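Side-chain contacts in unsaturated glucuronyl hydrolase (Streptococcus agalactiae, PDB 2ZZR), which hydrolyses unsaturated disaccharides derived from chondroitin, hyaluronan and heparin, releasing the 4,5-unsaturated uronic acid: residues A[200-205]-A[265-270]; A[171-176]-A[207-212]; A[283-288]-A[344-349]; A[356-361]-A[380-385]. All blocks are in the same frame, centred on the assembly; numbering follows the deposited sequence.

All four contacts are largely buried, but they fall into two groups. Contacts 1 and 2 share helix 192-209 and touch each other, Leu176 of contact 2 lying against Phe202 and Ser205 of contact 1. Contacts 3 and 4, centres about 11 Å apart, are joined by backbone hydrogen bonds, Tyr346 with Leu359 and Asn348 with Leu357. Contact 4 lies closest to the centre of the chain, and its meeting across the segments is apolar, as is that of contact 2, beside the active site. The two farther out bring in polar groups: an amide over a ring in contact 1, a tyrosine-aspartate hydrogen bond in contact 3. Sulfates are bound at contacts 2 and 3.

Contact 1 (A[200-205]-A[265-270])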
# COMPACT_ATOMS: atom_id res chain seq x y z
N ASN A 200 -5.45 -18.47 -2.39
CA ASN A 200 -6.77 -18.47 -3.04
C ASN A 200 -7.23 -17.05 -3.30
O ASN A 200 -7.71 -16.74 -4.40
CB ASN A 200 -7.81 -19.20 -2.20
CG ASN A 200 -7.63 -20.70 -2.21
OD1 ASN A 200 -6.79 -21.23 -2.94
ND2 ASN A 200 -8.40 -21.40 -1.39
N HIS A 201 -7.09 -16.20 -2.29
CA HIS A 201 -7.46 -14.80 -2.43
C HIS A 201 -6.64 -14.11 -3.51
O HIS A 201 -7.18 -13.32 -4.29
CB HIS A 201 -7.32 -14.01 -1.12
CG HIS A 201 -7.71 -12.58 -1.27
ND1 HIS A 201 -9.00 -12.14 -1.03
CD2 HIS A 201 -7.02 -11.50 -1.70
CE1 HIS A 201 -9.07 -10.84 -1.27
NE2 HIS A 201 -7.88 -10.43 -1.69
N PHE A 202 -5.35 -14.41 -3.56
CA PHE A 202 -4.53 -13.82 -4.59
C PHE A 202 -5.06 -14.14 -5.99
O PHE A 202 -5.25 -13.24 -6.81
CB PHE A 202 -3.04 -14.21 -4.52
CG PHE A 202 -2.25 -13.59 -5.62
CD1 PHE A 202 -1.77 -12.29 -5.49
CD2 PHE A 202 -2.11 -14.24 -6.85
CE1 PHE A 202 -1.10 -11.67 -6.55
CE2 PHE A 202 -1.44 -13.64 -7.90
CZ PHE A 202 -0.94 -12.34 -7.76
N TYR A 203 -5.31 -15.42 -6.27
CA TYR A 203 -5.77 -15.82 -7.60
C TYR A 203 -7.17 -15.31 -7.93
O TYR A 203 -7.43 -14.94 -9.07
CB TYR A 203 -5.66 -17.33 -7.81
CG TYR A 203 -4.23 -17.78 -7.98
CD1 TYR A 203 -3.63 -18.62 -7.04
CD2 TYR A 203 -3.46 -17.35 -9.07
CE1 TYR A 203 -2.30 -19.03 -7.19
CE2 TYR A 203 -2.13 -17.76 -9.22
CZ TYR A 203 -1.57 -18.60 -8.28
OH TYR A 203 -0.25 -19.02 -8.42
N ALA A 204 -8.05 -15.27 -6.94
CA ALA A 204 -9.38 -14.68 -7.12
C ALA A 204 -9.25 -13.21 -7.54
O ALA A 204 -9.98 -12.73 -8.42
CB ALA A 204 -10.20 -14.81 -5.85
N SER A 205 -8.29 -12.51 -6.94
CA SER A 205 -8.02 -11.13 -7.30
C SER A 205 -7.42 -11.04 -8.70
O SER A 205 -7.94 -10.32 -9.57
CB SER A 205 -7.08 -10.50 -6.27
OG SER A 205 -7.66 -10.49 -4.98
N TYR A 265 5.75 -17.34 -11.64
CA TYR A 265 6.20 -16.40 -12.67
C TYR A 265 5.05 -15.64 -13.35
O TYR A 265 5.26 -14.54 -13.86
CB TYR A 265 7.10 -17.08 -13.72
CG TYR A 265 7.70 -16.10 -14.69
CD1 TYR A 265 7.14 -15.92 -15.96
CD2 TYR A 265 8.79 -15.31 -14.33
CE1 TYR A 265 7.67 -15.00 -16.85
CE2 TYR A 265 9.33 -14.38 -15.21
CZ TYR A 265 8.76 -14.23 -16.47
OH TYR A 265 9.29 -13.31 -17.34
N GLN A 266 3.85 -16.22 -13.35
CA GLN A 266 2.66 -15.51 -13.85
C GLN A 266 2.48 -14.16 -13.14
O GLN A 266 1.93 -13.22 -13.70
CB GLN A 266 1.40 -16.35 -13.64
CG GLN A 266 1.34 -17.63 -14.43
CD GLN A 266 0.05 -18.37 -14.19
OE1 GLN A 266 -0.23 -18.81 -13.07
NE2 GLN A 266 -0.74 -18.51 -15.24
N GLN A 267 2.94 -14.09 -11.89
CA GLN A 267 2.84 -12.85 -11.11
C GLN A 267 3.78 -11.77 -11.62
O GLN A 267 3.45 -10.58 -11.59
CB GLN A 267 3.10 -13.14 -9.63
CG GLN A 267 2.07 -14.05 -9.00
CD GLN A 267 2.47 -14.49 -7.61
OE1 GLN A 267 3.51 -15.11 -7.42
NE2 GLN A 267 1.63 -14.18 -6.62
N ILE A 268 4.96 -12.17 -12.09
CA ILE A 268 5.88 -11.23 -12.70
C ILE A 268 5.26 -10.64 -13.98
O ILE A 268 5.33 -9.44 -14.21
CB ILE A 268 7.27 -11.88 -12.96
CG1 ILE A 268 8.05 -11.98 -11.63
CG2 ILE A 268 8.08 -11.08 -14.00
CD1 ILE A 268 9.34 -12.78 -11.71
N ILE A 269 4.64 -11.50 -14.79
CA ILE A 269 3.98 -11.02 -16.01
C ILE A 269 2.81 -10.08 -15.67
O ILE A 269 2.65 -9.02 -16.30
CB ILE A 269 3.55 -12.19 -16.93
CG1 ILE A 269 4.78 -12.97 -17.44
CG2 ILE A 269 2.72 -11.69 -18.12
CD1 ILE A 269 5.90 -12.13 -18.04
N LEU A 270 2.03 -10.44 -14.66
CA LEU A 270 0.93 -9.60 -14.20
C LEU A 270 1.45 -8.25 -13.71
O LEU A 270 0.86 -7.20 -14.00
CB LEU A 270 0.12 -10.31 -13.12
CG LEU A 270 -1.30 -9.78 -12.90
CD1 LEU A 270 -2.17 -10.00 -14.15
CD2 LEU A 270 -1.91 -10.43 -11.69
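Gln267 lays the amide nitrogen of its side chain over one face of the Phe202 ring, and this is the tight part of the contact. NE2 stands 3.3 Å above the ring plane, displaced toward the rim, and comes within 3.4 Å of Phe202 CZ. The amide and ring planes are 82° apart, so the amide stands upright on the ring. Phe202 has CG anti to the backbone N (chi1 179°), which carries the ring out toward Gln267. At the other end of the amide, OE1 accepts a hydrogen bond from the backbone N of Asp264, which holds the group's rotation and leaves NE2 directed at the ring. Leu270 adds a looser touch, its CD2 4.5 Å from Phe202 CZ. On the partly exposed side Tyr203 and Gln266 merely skirt each other, and the Tyr203 hydroxyl is hydrogen-bonded to Asp264 instead. The axes of the two helical segments come no closer than 12.6 Å, at 39°, so long side chains bridge the gap. Helix 245-262 borders the join through Ser258, Tyr259 and Met262, while strand 170-172 and helix 175-178 pack on helix 192-209 through Leu171, Cys175 and Leu176.

Contact 2 (A[171-176]-A[207-212]). With SO4 (sulfate ion), chain B.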
# COMPACT_ATOMS: atom_id res chain seq x y z
N LEU A 171 -14.68 -8.78 -3.14
CA LEU A 171 -13.33 -8.44 -2.67
C LEU A 171 -12.98 -7.05 -3.18
O LEU A 171 -13.56 -6.55 -4.15
CB LEU A 171 -12.29 -9.47 -3.14
CG LEU A 171 -12.04 -9.71 -4.64
CD1 LEU A 171 -11.19 -8.61 -5.29
CD2 LEU A 171 -11.37 -11.07 -4.86
N ILE A 172 -12.00 -6.42 -2.53
CA ILE A 172 -11.49 -5.12 -2.97
C ILE A 172 -9.99 -5.29 -3.21
O ILE A 172 -9.34 -6.08 -2.54
CB ILE A 172 -11.82 -4.01 -1.93
CG1 ILE A 172 -13.35 -3.85 -1.83
CG2 ILE A 172 -11.16 -2.68 -2.30
CD1 ILE A 172 -13.81 -2.88 -0.75
N ILE A 173 -9.46 -4.58 -4.20
CA ILE A 173 -8.08 -4.81 -4.65
C ILE A 173 -7.03 -4.55 -3.57
O ILE A 173 -5.96 -5.19 -3.57
CB ILE A 173 -7.75 -4.02 -5.95
CG1 ILE A 173 -6.42 -4.53 -6.55
CG2 ILE A 173 -7.77 -2.50 -5.69
CD1 ILE A 173 -6.15 -4.06 -7.96
N ASP A 174 -7.33 -3.64 -2.64
CA ASP A 174 -6.36 -3.34 -1.58
C ASP A 174 -6.14 -4.52 -0.63
O ASP A 174 -5.17 -4.54 0.14
CB ASP A 174 -6.70 -2.04 -0.84
CG ASP A 174 -7.94 -2.14 0.04
OD1 ASP A 174 -8.19 -1.18 0.78
OD2 ASP A 174 -8.67 -3.16 0.01
N CYS A 175 -7.01 -5.53 -0.70
CA CYS A 175 -6.84 -6.72 0.12
C CYS A 175 -5.55 -7.48 -0.24
O CYS A 175 -5.06 -8.28 0.56
CB CYS A 175 -8.07 -7.64 0.06
SG CYS A 175 -8.15 -8.80 1.45
N LEU A 176 -5.02 -7.23 -1.43
CA LEU A 176 -3.72 -7.77 -1.83
C LEU A 176 -2.61 -7.42 -0.84
O LEU A 176 -1.69 -8.21 -0.62
CB LEU A 176 -3.33 -7.30 -3.24
CG LEU A 176 -4.12 -7.91 -4.41
CD1 LEU A 176 -3.59 -7.35 -5.71
CD2 LEU A 176 -4.04 -9.43 -4.42
N ASN A 207 -7.38 -12.94 -11.26
CA ASN A 207 -8.18 -13.37 -12.40
C ASN A 207 -9.40 -12.51 -12.67
O ASN A 207 -10.03 -12.63 -13.73
CB ASN A 207 -8.55 -14.85 -12.26
CG ASN A 207 -7.46 -15.75 -12.79
OD1 ASN A 207 -6.93 -15.52 -13.87
ND2 ASN A 207 -7.12 -16.78 -12.03
N ASN A 208 -9.71 -11.61 -11.74
CA ASN A 208 -10.98 -10.88 -11.78
C ASN A 208 -10.86 -9.38 -11.54
O ASN A 208 -11.32 -8.58 -12.37
CB ASN A 208 -11.98 -11.51 -10.81
CG ASN A 208 -12.27 -12.97 -11.13
OD1 ASN A 208 -12.86 -13.29 -12.16
ND2 ASN A 208 -11.84 -13.87 -10.25
N VAL A 209 -10.22 -8.99 -10.44
CA VAL A 209 -10.11 -7.56 -10.11
C VAL A 209 -9.08 -6.86 -10.99
O VAL A 209 -9.12 -5.63 -11.16
CB VAL A 209 -9.88 -7.33 -8.58
CG1 VAL A 209 -8.40 -7.41 -8.21
CG2 VAL A 209 -10.49 -6.00 -8.14
N VAL A 210 -8.15 -7.63 -11.57
CA VAL A 210 -7.28 -7.13 -12.62
C VAL A 210 -7.98 -7.43 -13.95
O VAL A 210 -8.42 -8.55 -14.19
CB VAL A 210 -5.88 -7.79 -12.59
CG1 VAL A 210 -4.97 -7.21 -13.67
CG2 VAL A 210 -5.25 -7.62 -11.20
N ARG A 211 -8.08 -6.40 -14.80
CA ARG A 211 -8.78 -6.51 -16.08
C ARG A 211 -7.87 -6.98 -17.21
O ARG A 211 -6.64 -6.91 -17.09
CB ARG A 211 -9.42 -5.16 -16.44
CG ARG A 211 -10.34 -4.60 -15.36
CD ARG A 211 -11.16 -3.42 -15.88
NE ARG A 211 -12.21 -3.86 -16.79
CZ ARG A 211 -13.19 -3.08 -17.26
NH1 ARG A 211 -14.10 -3.60 -18.08
NH2 ARG A 211 -13.26 -1.81 -16.91
N ASP A 212 -8.47 -7.43 -18.31
CA ASP A 212 -7.72 -7.93 -19.47
C ASP A 212 -6.74 -6.92 -20.07
O ASP A 212 -5.76 -7.32 -20.70
CB ASP A 212 -8.67 -8.44 -20.56
CG ASP A 212 -9.38 -9.72 -20.17
OD1 ASP A 212 -9.26 -10.19 -19.02
OD2 ASP A 212 -10.09 -10.28 -21.04
S SO4 B . -12.59 -7.37 -18.19
O1 SO4 B . -13.35 -8.55 -18.60
O2 SO4 B . -11.21 -7.50 -18.65
O3 SO4 B . -13.19 -6.17 -18.77
O4 SO4 B . -12.60 -7.27 -16.73
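Val209 alone carries the second segment's close side-chain contacts, meeting both Leu171 and Ile173 with its branched end where helix 192-209 runs out in a wider pi-type turn. Its CG1 lies 3.9 Å from Ile173 CG1 and also meets the CD1 end of that chain. CG2 touches both Leu171 CD1 and Ile173 CB, and Val209 CB itself is 3.8 Å from Leu171 CD1. Leu171 reaches the valine with CG placed between its own backbone N and carbonyl carbon (chi1 62°), whereas Ile173 holds CG1 anti to the backbone N (chi1 -168°), presenting its longer branch to CG1 of Val209. The backbone of 171-176 leaves its strand in a type I turn from Ile172 to Cys175, with Asp174, the probable proton donor, at its third position. Ile173 and Asp174 both touch Trp250, a likely substrate-binding residue.

Beyond the valine the chemistry changes. Arg211 grips a sulfate, probably from the crystallisation liquor, with its guanidinium edge, NH1 donating to sulfate O3 at 2.8 Å and NE making a longer bond to the same oxygen. The backbone N of Asp212 adds a nearly straight bond of 2.8 Å to sulfate O2. The join itself therefore rests on dispersion and exclusion of water, and it places an apolar backing behind the turn that bears the probable acid, while the sulfate is held at the far end of 207-212.

Contact 3 (A[283-288]-A[344-349]); sequences PEDKVS and EQYSNN. With SO4 (sulfate ion), chain D.
Tyr346 and Asp285 extend toward each other from opposite directions, and the tyrosine hydroxyl donates to Asp285 OD2 in a short bond of 2.6 Å. The carboxylate oxygen lies in the plane of the ring at its edge and accepts the hydrogen bond with its syn lone pair, the side facing OD1. The two flat groups are nonetheless steeply turned, their planes 74° apart. Asp285 reaches this position with CG between its backbone N and carbonyl carbon (chi1 74°), which also brings OD1 back over its own turn. There OD1 accepts from the backbone N of Val287 at 3.1 Å, closing an Asx turn; this donor sits well above the carboxylate plane. OD1 has a salt bridge with Arg302 as well, so both oxygens are engaged and the carboxylate is fixed in rotation; Arg302 would be expected to favour the charged form of Asp285.

Val287 comes over a face of the same ring. Its CG1 makes a CH-pi contact, 4.2 Å from the Tyr346 centroid and 19° off the normal, while CG2 packs nearer the rim, 3.6 Å from Tyr346 CE2. The ring is thus held by a polar partner at its hydroxyl edge and an aliphatic one over its face. At the type I turn 283-286, Lys286 NZ is hydrogen-bonded to Glu284 O and to a sulfate, probably from the crystallisation liquor, that Arg16 also holds.

The contact joins the loop between helices 265-280 and 304-318 to the end of helix 328-346. Thr304 and Thr307 of helix 304-318 border Val287, as do Ser341 and Leu342 of helix 328-346.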
# COMPACT_ATOMS: atom_id res chain seq x y z
N PRO A 283 2.07 11.66 -15.94
CA PRO A 283 2.31 12.94 -16.60
C PRO A 283 3.80 13.31 -16.65
O PRO A 283 4.65 12.50 -16.27
CB PRO A 283 1.56 13.93 -15.71
CG PRO A 283 1.72 13.35 -14.35
CD PRO A 283 1.60 11.85 -14.55
N GLU A 284 4.10 14.53 -17.09
CA GLU A 284 5.48 14.99 -17.28
C GLU A 284 6.39 14.79 -16.06
O GLU A 284 7.54 14.36 -16.22
CB GLU A 284 5.49 16.46 -17.73
CG GLU A 284 6.74 16.88 -18.52
CD GLU A 284 7.96 17.11 -17.64
OE1 GLU A 284 7.80 17.56 -16.48
OE2 GLU A 284 9.09 16.85 -18.11
N ASP A 285 5.90 15.11 -14.86
CA ASP A 285 6.71 14.97 -13.65
C ASP A 285 6.67 13.56 -13.04
O ASP A 285 7.19 13.33 -11.95
CB ASP A 285 6.38 16.06 -12.61
CG ASP A 285 5.04 15.85 -11.90
OD1 ASP A 285 4.33 14.86 -12.18
OD2 ASP A 285 4.70 16.69 -11.04
N LYS A 286 6.04 12.63 -13.75
CA LYS A 286 5.97 11.20 -13.37
C LYS A 286 5.23 10.92 -12.05
O LYS A 286 5.44 9.89 -11.41
CB LYS A 286 7.36 10.55 -13.37
CG LYS A 286 8.26 10.90 -14.56
CD LYS A 286 7.63 10.56 -15.91
CE LYS A 286 8.64 10.73 -17.05
NZ LYS A 286 9.08 12.15 -17.25
N VAL A 287 4.35 11.85 -11.66
CA VAL A 287 3.53 11.66 -10.46
C VAL A 287 2.07 11.57 -10.86
O VAL A 287 1.49 12.52 -11.38
CB VAL A 287 3.78 12.78 -9.39
CG1 VAL A 287 2.78 12.66 -8.25
CG2 VAL A 287 5.20 12.69 -8.86
N SER A 288 1.48 10.40 -10.60
CA SER A 288 0.12 10.09 -11.02
C SER A 288 -0.90 11.15 -10.61
O SER A 288 -0.91 11.60 -9.46
CB SER A 288 -0.31 8.75 -10.43
OG SER A 288 -0.25 8.80 -9.01
N GLU A 344 11.31 16.15 -4.49
CA GLU A 344 11.64 17.52 -4.91
C GLU A 344 10.44 18.43 -5.09
O GLU A 344 10.56 19.66 -5.00
CB GLU A 344 12.46 17.49 -6.20
CG GLU A 344 13.85 16.87 -6.05
CD GLU A 344 14.67 16.89 -7.33
OE1 GLU A 344 14.13 17.28 -8.39
OE2 GLU A 344 15.85 16.50 -7.27
N GLN A 345 9.27 17.85 -5.36
CA GLN A 345 8.10 18.65 -5.72
C GLN A 345 6.89 18.46 -4.82
O GLN A 345 6.00 19.33 -4.78
CB GLN A 345 7.71 18.42 -7.18
CG GLN A 345 8.77 18.82 -8.22
CD GLN A 345 9.16 20.29 -8.15
OE1 GLN A 345 10.35 20.63 -8.20
NE2 GLN A 345 8.17 21.18 -8.04
N TYR A 346 6.84 17.34 -4.10
CA TYR A 346 5.63 16.98 -3.36
C TYR A 346 5.80 16.78 -1.86
O TYR A 346 4.82 16.73 -1.11
CB TYR A 346 4.96 15.76 -4.01
CG TYR A 346 4.43 16.05 -5.39
CD1 TYR A 346 3.15 16.58 -5.56
CD2 TYR A 346 5.21 15.83 -6.53
CE1 TYR A 346 2.65 16.87 -6.83
CE2 TYR A 346 4.72 16.12 -7.81
CZ TYR A 346 3.44 16.64 -7.94
OH TYR A 346 2.93 16.93 -9.19
N SER A 347 7.05 16.67 -1.40
CA SER A 347 7.32 16.48 0.02
C SER A 347 7.11 17.78 0.80
O SER A 347 7.30 18.88 0.27
CB SER A 347 8.73 15.93 0.25
OG SER A 347 9.71 16.85 -0.19
N ASN A 348 6.72 17.63 2.06
CA ASN A 348 6.43 18.76 2.95
C ASN A 348 7.66 19.59 3.30
O ASN A 348 8.67 19.05 3.76
CB ASN A 348 5.77 18.26 4.24
CG ASN A 348 5.54 19.38 5.25
OD1 ASN A 348 4.92 20.39 4.93
ND2 ASN A 348 6.03 19.19 6.46
N ASN A 349 7.54 20.90 3.11
CA ASN A 349 8.60 21.83 3.48
C ASN A 349 8.28 22.66 4.72
O ASN A 349 9.19 23.13 5.41
CB ASN A 349 8.94 22.74 2.29
CG ASN A 349 9.70 22.01 1.20
OD1 ASN A 349 10.65 21.27 1.48
ND2 ASN A 349 9.29 22.20 -0.05
S SO4 D . 7.40 12.95 -20.60
O1 SO4 D . 7.71 12.07 -21.72
O2 SO4 D . 7.08 12.16 -19.41
O3 SO4 D . 8.56 13.80 -20.30
O4 SO4 D . 6.25 13.78 -20.93

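Contact 4 (A[356-361]-A[380-385])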
# COMPACT_ATOMS: atom_id res chain seq x y z
N PRO A 356 1.64 16.81 6.94
CA PRO A 356 2.00 15.47 6.49
C PRO A 356 3.44 15.44 5.95
O PRO A 356 4.06 16.49 5.80
CB PRO A 356 1.02 15.22 5.35
CG PRO A 356 0.81 16.56 4.75
CD PRO A 356 0.96 17.57 5.87
N LEU A 357 3.95 14.25 5.68
CA LEU A 357 5.27 14.13 5.06
C LEU A 357 5.20 14.47 3.58
O LEU A 357 6.15 15.01 3.00
CB LEU A 357 5.81 12.70 5.24
CG LEU A 357 5.88 12.11 6.65
CD1 LEU A 357 6.57 10.77 6.60
CD2 LEU A 357 6.61 13.07 7.61
N LEU A 358 4.05 14.16 2.98
CA LEU A 358 3.85 14.23 1.54
C LEU A 358 2.52 14.91 1.24
O LEU A 358 1.49 14.56 1.83
CB LEU A 358 3.86 12.80 0.96
CG LEU A 358 3.78 12.57 -0.56
CD1 LEU A 358 5.05 13.01 -1.28
CD2 LEU A 358 3.50 11.10 -0.85
N LEU A 359 2.54 15.88 0.33
CA LEU A 359 1.35 16.64 -0.03
C LEU A 359 0.68 16.08 -1.29
O LEU A 359 1.23 15.21 -1.96
CB LEU A 359 1.71 18.11 -0.23
CG LEU A 359 2.34 18.88 0.94
CD1 LEU A 359 2.90 20.22 0.47
CD2 LEU A 359 1.36 19.07 2.08
N HIS A 360 -0.51 16.59 -1.58
CA HIS A 360 -1.21 16.35 -2.85
C HIS A 360 -1.61 14.90 -3.11
O HIS A 360 -1.32 14.34 -4.17
CB HIS A 360 -0.45 16.97 -4.03
CG HIS A 360 -0.03 18.39 -3.80
ND1 HIS A 360 -0.93 19.43 -3.71
CD2 HIS A 360 1.20 18.94 -3.64
CE1 HIS A 360 -0.28 20.56 -3.50
NE2 HIS A 360 1.02 20.29 -3.45
N GLY A 361 -2.28 14.30 -2.12
CA GLY A 361 -2.94 13.01 -2.30
C GLY A 361 -4.43 13.22 -2.50
O GLY A 361 -4.94 14.34 -2.33
N TYR A 380 3.35 7.10 4.77
CA TYR A 380 3.99 5.84 5.09
C TYR A 380 4.77 5.27 3.89
O TYR A 380 5.96 4.93 4.03
CB TYR A 380 3.01 4.78 5.65
CG TYR A 380 3.75 3.48 5.77
CD1 TYR A 380 3.71 2.55 4.74
CD2 TYR A 380 4.59 3.24 6.86
CE1 TYR A 380 4.45 1.38 4.80
CE2 TYR A 380 5.34 2.07 6.93
CZ TYR A 380 5.27 1.15 5.89
OH TYR A 380 6.00 -0.01 5.91
N TYR A 381 4.12 5.14 2.73
CA TYR A 381 4.79 4.53 1.57
C TYR A 381 5.90 5.40 0.99
O TYR A 381 6.89 4.89 0.45
CB TYR A 381 3.77 4.09 0.50
CG TYR A 381 2.93 2.92 0.97
CD1 TYR A 381 3.51 1.67 1.24
CD2 TYR A 381 1.55 3.05 1.14
CE1 TYR A 381 2.74 0.60 1.68
CE2 TYR A 381 0.77 1.98 1.58
CZ TYR A 381 1.37 0.77 1.84
OH TYR A 381 0.61 -0.28 2.27
N TYR A 382 5.76 6.72 1.12
CA TYR A 382 6.83 7.63 0.74
C TYR A 382 8.07 7.36 1.60
O TYR A 382 9.17 7.16 1.07
CB TYR A 382 6.36 9.09 0.88
CG TYR A 382 7.45 10.13 0.77
CD1 TYR A 382 8.16 10.30 -0.42
CD2 TYR A 382 7.76 10.95 1.85
CE1 TYR A 382 9.16 11.26 -0.52
CE2 TYR A 382 8.76 11.92 1.76
CZ TYR A 382 9.46 12.07 0.57
OH TYR A 382 10.44 13.02 0.46
N LEU A 383 7.90 7.34 2.92
CA LEU A 383 9.01 7.04 3.82
C LEU A 383 9.54 5.61 3.63
O LEU A 383 10.74 5.38 3.69
CB LEU A 383 8.64 7.31 5.28
CG LEU A 383 9.74 7.20 6.33
CD1 LEU A 383 10.93 8.10 5.98
CD2 LEU A 383 9.18 7.54 7.70
N GLU A 384 8.65 4.65 3.38
CA GLU A 384 9.09 3.28 3.09
C GLU A 384 9.96 3.24 1.83
O GLU A 384 10.98 2.53 1.80
CB GLU A 384 7.92 2.30 2.97
CG GLU A 384 8.39 0.85 3.01
CD GLU A 384 7.35 -0.12 2.49
OE1 GLU A 384 6.45 -0.48 3.27
OE2 GLU A 384 7.45 -0.52 1.32
N ALA A 385 9.58 4.01 0.81
CA ALA A 385 10.37 4.10 -0.42
C ALA A 385 11.76 4.66 -0.13
O ALA A 385 12.77 4.14 -0.61
CB ALA A 385 9.67 4.95 -1.47
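Leu358 and Leu357, consecutive in an irregular loop, project as two bumps against helix 376-390, and Tyr382 meets both. Leu358 works at the base of the tyrosine: its CD2 presses on Tyr382 CB at 3.9 Å, while the other methyl, CD1, rises over one face of the ring, 4.2 Å above its plane and offset toward the rim. The forked end of the leucine therefore fills the angle between the ring and its stem. CG anti to the backbone N (chi1 169°) directs the Tyr382 ring out from the helix, alongside the loop. Leu357 takes the next hollow, between the ring and the following residue of the helix. Its CB lies 4.3 Å from Tyr382 CD2, and its CD1 reaches Leu383 CB at 4.2 Å.

The enzyme belongs to glycosyl hydrolase family 88, whose fold is an (alpha/alpha)6 barrel; here a loop after helix 328-346 is pressed on a helix probably belonging to that barrel. Asp379, one residue before 380-385, accepts from the backbone N of Leu357 on OD2 and of Leu358 on OD1, pinning the base of both bumps. Elsewhere along the helix, Tyr380 OH donates to Glu384 OE1 at 2.7 Å, using the anti lone pair of an oxygen that Trp397 NE1 also reaches. Leu39 of helix 25-46 lies against both Leu357 and Leu383, and Leu342 and Ile343 of helix 328-346 pack on Tyr382.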